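Local coordinates for protein glutathione transferase lambda1 (Populus trichocarpa, PDB 4PQH) that probably transfers glutathione to electrophilic substrates as a Lambda-class glutathione transferase, binding it in the thioredoxin-like domain of a GST fold, at residues I96-I99 and D100-D104; G161-L165 and G166-L170; E212-N215 and Q216-E220. One frame throughout, in Å; residues are numbered along the deposited sequence.

Contact 1. Residues I96-I99 and D100-D104; sequences IKYI and DSHFD
The last turns of helix 92-102 in the N-terminal, thioredoxin-like domain bring together the rings of Tyr98 and His102, four residues, about one turn, apart. They form an offset stack with centroids 3.9 Å apart and planes inclined by 17°. Tyr98 CE1 sits over the centre of the imidazole, whereas His102 ND1 lies nearer the rim of the phenol ring. Tyr98 swings its ring to the side opposite the backbone N (chi1 180°), which lays the phenol beside its own carbonyl, and the histidine can serve both groups at once: its ND1 donates to Tyr98 O at 2.9 Å, nearly in the imidazole plane. That bond fixes the rotation of the ring over the tyrosine. Tyr98 O takes a second bond from Ser101 N, which comes from above the carbonyl plane. In this fold the helix follows the hairpin 81-84/87-90 and packs against helix 37-48, with Ile96 and Ile99 turned to that neighbour. Ile99 CG2 meets Phe103 CD1 at 3.9 Å, while Ile99 O lies at the edge of the Phe103 ring, 3.4 Å from CD1. On the polar side, Ser101 OG donates to Lys97 O at 3.0 Å. A water donates to this same Lys97 O and, at 2.7 Å, to Asp100 OD2; the other carboxylate oxygen, OD1, forms a salt bridge with Lys49 and accepts from Leu108 N.

Contact 2. Residues G161-L165 and G166-L170; sequences GPFFL and GQFSL
Phe163 and Gly166 close a type I beta turn by two backbone hydrogen bonds, making a single antiparallel hydrogen-bonded bridge: Phe163 N to Gly166 O and Gly166 N to Phe163 O, both 3.0 Å. A side chain at Gly166 would collide with Leu165 O, which calls for glycine. Beside the turn, Phe168 points its edge at the face of Phe163 in a T-shaped pair, planes 75° apart and centroids 5.1 Å. With CG opposite its backbone N (chi1 -174°), Phe168 brings CD1 above the centre of the Phe163 ring; CB adds a CH-pi contact over that face, 4.2 Å from the Phe163 centroid. An alanine in place of Phe163 takes away that face, and the Phe168 edge would probably be left without its partner, with a gap toward Met208. A water bridges the turn, accepting from Leu165 N and Ser169 OG and donating to Gln167 O. Ser169 and Asp172 form the N-capping box of helix 170-190, the Ser/Thr-x-x-Asp sequence known in the GST fold: Ser169 OG bonds Val171 N, and Asp172 OD2 accepts from Ser169 N. Phe168 touches Ile173 as a hydrophobic staple, and Leu165 reaches helix 113-137 while Phe163 lies against helix 199-208.

Contact 3. Residues E212-N215 and Q216-E220; sequences EAYN and QTRHE. Unlike the reference sequence in segment 216-220: His219 (reference Arg).
Gln216 folds back on Glu212 at the short C-terminal helix 212-215, which is laid against helix 37-48 of the thioredoxin-like domain. In the backbone, Gln216 N donates to Glu212 O at 2.9 Å, four residues back, whereas Thr217 N and Arg218 N reach three back, to Tyr214 O and Asn215 O. The side chain of Gln216 starts with CB beside Glu212 O, and CG then passes the same oxygen at 3.3 Å. CD follows at 3.4 Å from Glu212 O, so the glutamine lies along the carbonyl that its own backbone N engages. Beyond CG the chain is extended (chi2 159°), and it divides at the amide: OE1 comes near Ala213 CA, while NE2 packs on Glu212 CG at 3.4 Å. The glutamate bends at chi2, and its carboxylate stands 77° from the amide plane; Gln216 NE2 and Glu212 OE2 are 3.8 Å apart, too far for a hydrogen bond. Glu212 OE1 takes a long, weak bond from Asn215 ND2, whose better partner is Asn209 O. On another side of the helix, Tyr214 OH bonds Glu180 of helix 170-190. Thr217 CG2 touches Ala213 O, and Thr217 OG1 also accepts from Gln40 NE2 of helix 37-48. OG1 occupies the position between its backbone N and carbonyl carbon (chi1 67°), from which it donates to Tyr214 O at 2.7 Å in the carbonyl plane, while Thr217 N approaches that oxygen from above the plane at 2.9 Å.

How the contacts relate
Contacts 1 and 2 meet where the two GST domains adjoin, and contact 3 stands apart from both. With centres about 17 Å apart, contacts 1 and 2 touch directly: Leu170, at the start of helix 170-190, puts CD2 3.7 Å from Ile96 O and CD1 3.8 Å from Asp100 OD2. The centre of contact 3 is about 19 Å from each of theirs, yet it shares helix 37-48 with contact 1, while contact 2 leads into the helix whose Glu180 receives Tyr214. The Ile96 side chain of contact 1 is about 9 Å from the bound glutathione. Cys36, its covalent site, is about 11 Å from the side chains of both Ile96 and Thr217.

Contact 1. Residues I96-I99 and D100-D104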
loop_
_atom_site.group_PDB
_atom_site.type_symbol
_atom_site.label_atom_id
_atom_site.label_comp_id
_atom_site.label_asym_id
_atom_site.label_seq_id
_atom_site.Cartn_x
_atom_site.Cartn_y
_atom_site.Cartn_z
ATOM N N ILE A 96 -2.129 7.882 1.242
ATOM C CA ILE A 96 -2.101 7.323 2.590
ATOM C C ILE A 96 -1.856 8.440 3.612
ATOM O O ILE A 96 -2.463 8.443 4.687
ATOM C CB ILE A 96 -1.124 6.127 2.736
ATOM C CG1 ILE A 96 0.335 6.574 2.628
ATOM C CG2 ILE A 96 -1.474 5.028 1.730
ATOM C CD1 ILE A 96 1.333 5.414 2.710
ATOM N N LYS A 97 -1.015 9.412 3.274
ATOM C CA LYS A 97 -0.816 10.567 4.151
ATOM C C LYS A 97 -2.081 11.417 4.258
ATOM O O LYS A 97 -2.448 11.872 5.351
ATOM C CB LYS A 97 0.365 11.418 3.676
ATOM C CG LYS A 97 1.720 10.747 3.823
ATOM C CD LYS A 97 2.818 11.640 3.276
ATOM C CE LYS A 97 4.181 10.986 3.400
ATOM N NZ LYS A 97 5.221 11.767 2.676
ATOM N N TYR A 98 -2.763 11.599 3.135
ATOM C CA TYR A 98 -3.977 12.398 3.090
ATOM C C TYR A 98 -5.097 11.774 3.920
ATOM O O TYR A 98 -5.725 12.456 4.735
ATOM C CB TYR A 98 -4.423 12.602 1.635
ATOM C CG TYR A 98 -5.688 13.420 1.538
ATOM C CD1 TYR A 98 -5.639 14.807 1.503
ATOM C CD2 TYR A 98 -6.933 12.804 1.508
ATOM C CE1 TYR A 98 -6.801 15.555 1.432
ATOM C CE2 TYR A 98 -8.090 13.538 1.436
ATOM C CZ TYR A 98 -8.022 14.912 1.394
ATOM O OH TYR A 98 -9.182 15.643 1.312
ATOM N N ILE A 99 -5.345 10.483 3.728
ATOM C CA ILE A 99 -6.379 9.806 4.499
ATOM C C ILE A 99 -6.060 9.850 5.990
ATOM O O ILE A 99 -6.937 10.107 6.819
ATOM C CB ILE A 99 -6.595 8.355 4.016
ATOM C CG1 ILE A 99 -7.297 8.377 2.657
ATOM C CG2 ILE A 99 -7.417 7.563 5.042
ATOM C CD1 ILE A 99 -7.480 7.018 2.040
ATOM N N ASP A 100 -4.792 9.647 6.321
ATOM C CA ASP A 100 -4.379 9.643 7.715
ATOM C C ASP A 100 -4.702 10.962 8.407
ATOM O O ASP A 100 -5.006 10.981 9.603
ATOM C CB ASP A 100 -2.885 9.352 7.822
ATOM C CG ASP A 100 -2.426 9.165 9.254
ATOM O OD1 ASP A 100 -3.137 8.495 10.045
ATOM O OD2 ASP A 100 -1.340 9.686 9.585
ATOM N N SER A 101 -4.656 12.052 7.650
ATOM C CA SER A 101 -4.756 13.390 8.210
ATOM C C SER A 101 -6.076 14.092 7.927
ATOM O O SER A 101 -6.229 15.266 8.254
ATOM C CB SER A 101 -3.586 14.253 7.736
ATOM O OG SER A 101 -3.638 14.449 6.339
ATOM N N HIS A 102 -7.032 13.381 7.338
ATOM C CA HIS A 102 -8.308 13.996 6.995
ATOM C C HIS A 102 -9.500 13.152 7.383
ATOM O O HIS A 102 -10.629 13.481 7.042
ATOM C CB HIS A 102 -8.381 14.298 5.495
ATOM C CG HIS A 102 -7.518 15.443 5.073
ATOM N ND1 HIS A 102 -6.169 15.306 4.830
ATOM C CD2 HIS A 102 -7.805 16.752 4.881
ATOM C CE1 HIS A 102 -5.664 16.479 4.492
ATOM N NE2 HIS A 102 -6.637 17.374 4.517
ATOM N N PHE A 103 -9.247 12.058 8.092
ATOM C CA PHE A 103 -10.315 11.183 8.544
ATOM C C PHE A 103 -10.068 10.779 9.989
ATOM O O PHE A 103 -8.943 10.847 10.478
ATOM C CB PHE A 103 -10.396 9.924 7.674
ATOM C CG PHE A 103 -10.818 10.180 6.255
ATOM C CD1 PHE A 103 -9.896 10.589 5.306
ATOM C CD2 PHE A 103 -12.136 10.002 5.871
ATOM C CE1 PHE A 103 -10.280 10.818 3.996
ATOM C CE2 PHE A 103 -12.528 10.233 4.567
ATOM C CZ PHE A 103 -11.597 10.639 3.628
ATOM N N ASP A 104 -11.131 10.342 10.652
ATOM C CA ASP A 104 -11.055 9.866 12.026
ATOM C C ASP A 104 -10.356 8.504 12.080
ATOM O O ASP A 104 -10.021 7.906 11.046
ATOM C CB ASP A 104 -12.476 9.783 12.610
ATOM C CG ASP A 104 -12.523 9.930 14.130
ATOM O OD1 ASP A 104 -11.483 9.813 14.806
ATOM O OD2 ASP A 104 -13.640 10.137 14.648
HETATM O O HOH W 1 -0.513 11.624 7.876
#

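Contact 2. Residues G161-L165 and G166-L170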
loop_
_atom_site.group_PDB
_atom_site.type_symbol
_atom_site.label_atom_id
_atom_site.label_comp_id
_atom_site.label_asym_id
_atom_site.label_seq_id
_atom_site.Cartn_x
_atom_site.Cartn_y
_atom_site.Cartn_z
ATOM N N GLY A 161 9.461 -0.577 19.098
ATOM C CA GLY A 161 8.461 -1.442 18.506
ATOM C C GLY A 161 9.075 -2.182 17.333
ATOM O O GLY A 161 10.219 -1.924 16.983
ATOM N N PRO A 162 8.325 -3.124 16.740
ATOM C CA PRO A 162 8.864 -3.994 15.689
ATOM C C PRO A 162 8.740 -3.412 14.285
ATOM O O PRO A 162 9.147 -4.057 13.311
ATOM C CB PRO A 162 8.000 -5.250 15.824
ATOM C CG PRO A 162 6.673 -4.736 16.274
ATOM C CD PRO A 162 6.968 -3.535 17.150
ATOM N N PHE A 163 8.195 -2.207 14.185
ATOM C CA PHE A 163 7.902 -1.602 12.884
ATOM C C PHE A 163 8.945 -0.560 12.525
ATOM O O PHE A 163 9.857 -0.304 13.298
ATOM C CB PHE A 163 6.488 -1.019 12.912
ATOM C CG PHE A 163 5.428 -2.068 13.082
ATOM C CD1 PHE A 163 5.161 -2.976 12.071
ATOM C CD2 PHE A 163 4.719 -2.172 14.261
ATOM C CE1 PHE A 163 4.184 -3.945 12.239
ATOM C CE2 PHE A 163 3.744 -3.134 14.418
ATOM C CZ PHE A 163 3.485 -4.025 13.418
ATOM N N PHE A 164 8.857 0.007 11.324
ATOM C CA PHE A 164 9.903 0.918 10.863
ATOM C C PHE A 164 10.163 2.105 11.781
ATOM O O PHE A 164 11.315 2.477 12.002
ATOM C CB PHE A 164 9.631 1.418 9.441
ATOM C CG PHE A 164 9.885 0.390 8.373
ATOM C CD1 PHE A 164 11.177 0.005 8.059
ATOM C CD2 PHE A 164 8.828 -0.180 7.689
ATOM C CE1 PHE A 164 11.411 -0.942 7.071
ATOM C CE2 PHE A 164 9.053 -1.118 6.690
ATOM C CZ PHE A 164 10.348 -1.500 6.387
ATOM N N LEU A 165 9.097 2.686 12.329
ATOM C CA LEU A 165 9.245 3.809 13.251
ATOM C C LEU A 165 9.002 3.369 14.688
ATOM O O LEU A 165 8.597 4.165 15.525
ATOM C CB LEU A 165 8.289 4.938 12.875
ATOM C CG LEU A 165 8.348 5.341 11.400
ATOM C CD1 LEU A 165 7.381 6.484 11.186
ATOM C CD2 LEU A 165 9.768 5.716 10.971
ATOM N N GLY A 166 9.272 2.102 14.973
ATOM C CA GLY A 166 8.975 1.534 16.278
ATOM C C GLY A 166 7.527 1.082 16.302
ATOM O O GLY A 166 7.207 -0.072 16.012
ATOM N N GLN A 167 6.633 2.000 16.630
ATOM C CA GLN A 167 5.226 1.654 16.558
ATOM C C GLN A 167 4.715 1.756 15.117
ATOM O O GLN A 167 5.305 2.433 14.256
ATOM C CB GLN A 167 4.396 2.480 17.545
ATOM C CG GLN A 167 4.629 2.113 19.030
ATOM C CD GLN A 167 4.140 0.710 19.385
ATOM O OE1 GLN A 167 2.938 0.460 19.468
ATOM N NE2 GLN A 167 5.074 -0.206 19.610
ATOM N N PHE A 168 3.641 1.021 14.853
ATOM C CA PHE A 168 3.033 0.898 13.526
ATOM C C PHE A 168 2.729 2.255 12.881
ATOM O O PHE A 168 2.240 3.180 13.541
ATOM C CB PHE A 168 1.752 0.075 13.675
ATOM C CG PHE A 168 1.080 -0.269 12.382
ATOM C CD1 PHE A 168 1.594 -1.252 11.558
ATOM C CD2 PHE A 168 -0.108 0.349 12.024
ATOM C CE1 PHE A 168 0.964 -1.568 10.362
ATOM C CE2 PHE A 168 -0.757 0.013 10.840
ATOM C CZ PHE A 168 -0.216 -0.953 10.014
ATOM N N SER A 169 3.016 2.377 11.582
ATOM C CA SER A 169 2.803 3.639 10.880
ATOM C C SER A 169 2.566 3.449 9.397
ATOM O O SER A 169 2.636 2.339 8.862
ATOM C CB SER A 169 4.018 4.554 11.050
ATOM O OG SER A 169 5.077 4.169 10.171
ATOM N N LEU A 170 2.322 4.566 8.733
ATOM C CA LEU A 170 2.180 4.598 7.285
ATOM C C LEU A 170 3.369 4.008 6.562
ATOM O O LEU A 170 3.223 3.561 5.425
ATOM C CB LEU A 170 1.988 6.029 6.802
ATOM C CG LEU A 170 0.714 6.727 7.260
ATOM C CD1 LEU A 170 0.745 8.170 6.810
ATOM C CD2 LEU A 170 -0.532 6.002 6.744
HETATM O O HOH W 2 6.400 2.403 11.712
#

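Contact 3. Residues E212-N215 and Q216-E220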
loop_
_atom_site.group_PDB
_atom_site.type_symbol
_atom_site.label_atom_id
_atom_site.label_comp_id
_atom_site.label_asym_id
_atom_site.label_seq_id
_atom_site.Cartn_x
_atom_site.Cartn_y
_atom_site.Cartn_z
ATOM N N GLU A 212 -5.108 -7.447 11.357
ATOM C CA GLU A 212 -6.281 -7.912 10.632
ATOM C C GLU A 212 -6.710 -6.944 9.527
ATOM O O GLU A 212 -7.141 -7.366 8.446
ATOM C CB GLU A 212 -7.429 -8.175 11.614
ATOM C CG GLU A 212 -8.593 -8.923 11.007
ATOM C CD GLU A 212 -8.179 -10.245 10.378
ATOM O OE1 GLU A 212 -7.167 -10.840 10.815
ATOM O OE2 GLU A 212 -8.872 -10.692 9.442
ATOM N N ALA A 213 -6.573 -5.647 9.788
ATOM C CA ALA A 213 -6.928 -4.628 8.803
ATOM C C ALA A 213 -6.111 -4.790 7.528
ATOM O O ALA A 213 -6.603 -4.519 6.425
ATOM C CB ALA A 213 -6.721 -3.244 9.368
ATOM N N TYR A 214 -4.860 -5.223 7.686
ATOM C CA TYR A 214 -3.996 -5.492 6.544
ATOM C C TYR A 214 -4.368 -6.820 5.891
ATOM O O TYR A 214 -4.510 -6.898 4.669
ATOM C CB TYR A 214 -2.524 -5.494 6.962
ATOM C CG TYR A 214 -1.649 -6.274 6.009
ATOM C CD1 TYR A 214 -1.458 -5.846 4.698
ATOM C CD2 TYR A 214 -1.027 -7.446 6.407
ATOM C CE1 TYR A 214 -0.664 -6.562 3.825
ATOM C CE2 TYR A 214 -0.229 -8.167 5.538
ATOM C CZ TYR A 214 -0.058 -7.718 4.251
ATOM O OH TYR A 214 0.722 -8.439 3.373
ATOM N N ASN A 215 -4.531 -7.863 6.698
ATOM C CA ASN A 215 -4.915 -9.174 6.170
ATOM C C ASN A 215 -6.169 -9.134 5.309
ATOM O O ASN A 215 -6.284 -9.866 4.318
ATOM C CB ASN A 215 -5.127 -10.173 7.305
ATOM C CG ASN A 215 -3.855 -10.470 8.063
ATOM O OD1 ASN A 215 -2.757 -10.414 7.503
ATOM N ND2 ASN A 215 -3.993 -10.788 9.346
ATOM N N GLN A 216 -7.110 -8.276 5.684
ATOM C CA GLN A 216 -8.360 -8.164 4.946
ATOM C C GLN A 216 -8.190 -7.594 3.547
ATOM O O GLN A 216 -9.082 -7.737 2.717
ATOM C CB GLN A 216 -9.366 -7.332 5.733
ATOM C CG GLN A 216 -9.961 -8.071 6.906
ATOM C CD GLN A 216 -10.526 -7.125 7.926
ATOM O OE1 GLN A 216 -10.470 -5.909 7.750
ATOM N NE2 GLN A 216 -11.068 -7.671 9.010
ATOM N N THR A 217 -7.057 -6.950 3.278
ATOM C CA THR A 217 -6.824 -6.399 1.940
ATOM C C THR A 217 -6.233 -7.459 1.033
ATOM O O THR A 217 -5.945 -7.203 -0.139
ATOM C CB THR A 217 -5.901 -5.171 1.940
ATOM O OG1 THR A 217 -4.578 -5.555 2.339
ATOM C CG2 THR A 217 -6.432 -4.112 2.873
ATOM N N ARG A 218 -6.034 -8.646 1.591
ATOM C CA ARG A 218 -5.666 -9.807 0.797
ATOM C C ARG A 218 -6.935 -10.572 0.427
ATOM O O ARG A 218 -6.883 -11.551 -0.315
ATOM C CB ARG A 218 -4.680 -10.700 1.560
ATOM C CG ARG A 218 -3.343 -10.028 1.854
ATOM C CD ARG A 218 -2.466 -10.855 2.791
ATOM N NE ARG A 218 -1.568 -11.766 2.082
ATOM C CZ ARG A 218 -0.332 -12.055 2.484
ATOM N NH1 ARG A 218 0.153 -11.501 3.588
ATOM N NH2 ARG A 218 0.421 -12.895 1.788
ATOM N N HIS A 219 -8.078 -10.105 0.944
ATOM C CA HIS A 219 -9.387 -10.697 0.641
ATOM C C HIS A 219 -9.824 -10.343 -0.770
ATOM O O HIS A 219 -9.260 -9.449 -1.401
ATOM C CB HIS A 219 -10.479 -10.208 1.604
ATOM C CG HIS A 219 -10.353 -10.730 3.002
ATOM N ND1 HIS A 219 -11.354 -10.585 3.939
ATOM C CD2 HIS A 219 -9.348 -11.391 3.627
ATOM C CE1 HIS A 219 -10.974 -11.133 5.078
ATOM N NE2 HIS A 219 -9.760 -11.629 4.916
ATOM N N GLU A 220 -10.860 -11.030 -1.241
ATOM C CA GLU A 220 -11.391 -10.828 -2.586
ATOM C C GLU A 220 -12.889 -11.135 -2.610
ATOM O O GLU A 220 -13.393 -11.837 -1.731
ATOM C CB GLU A 220 -10.649 -11.727 -3.575
ATOM C CG GLU A 220 -10.815 -13.213 -3.302
ATOM C CD GLU A 220 -9.915 -14.065 -4.171
ATOM O OE1 GLU A 220 -9.126 -13.489 -4.952
ATOM O OE2 GLU A 220 -9.995 -15.309 -4.072
#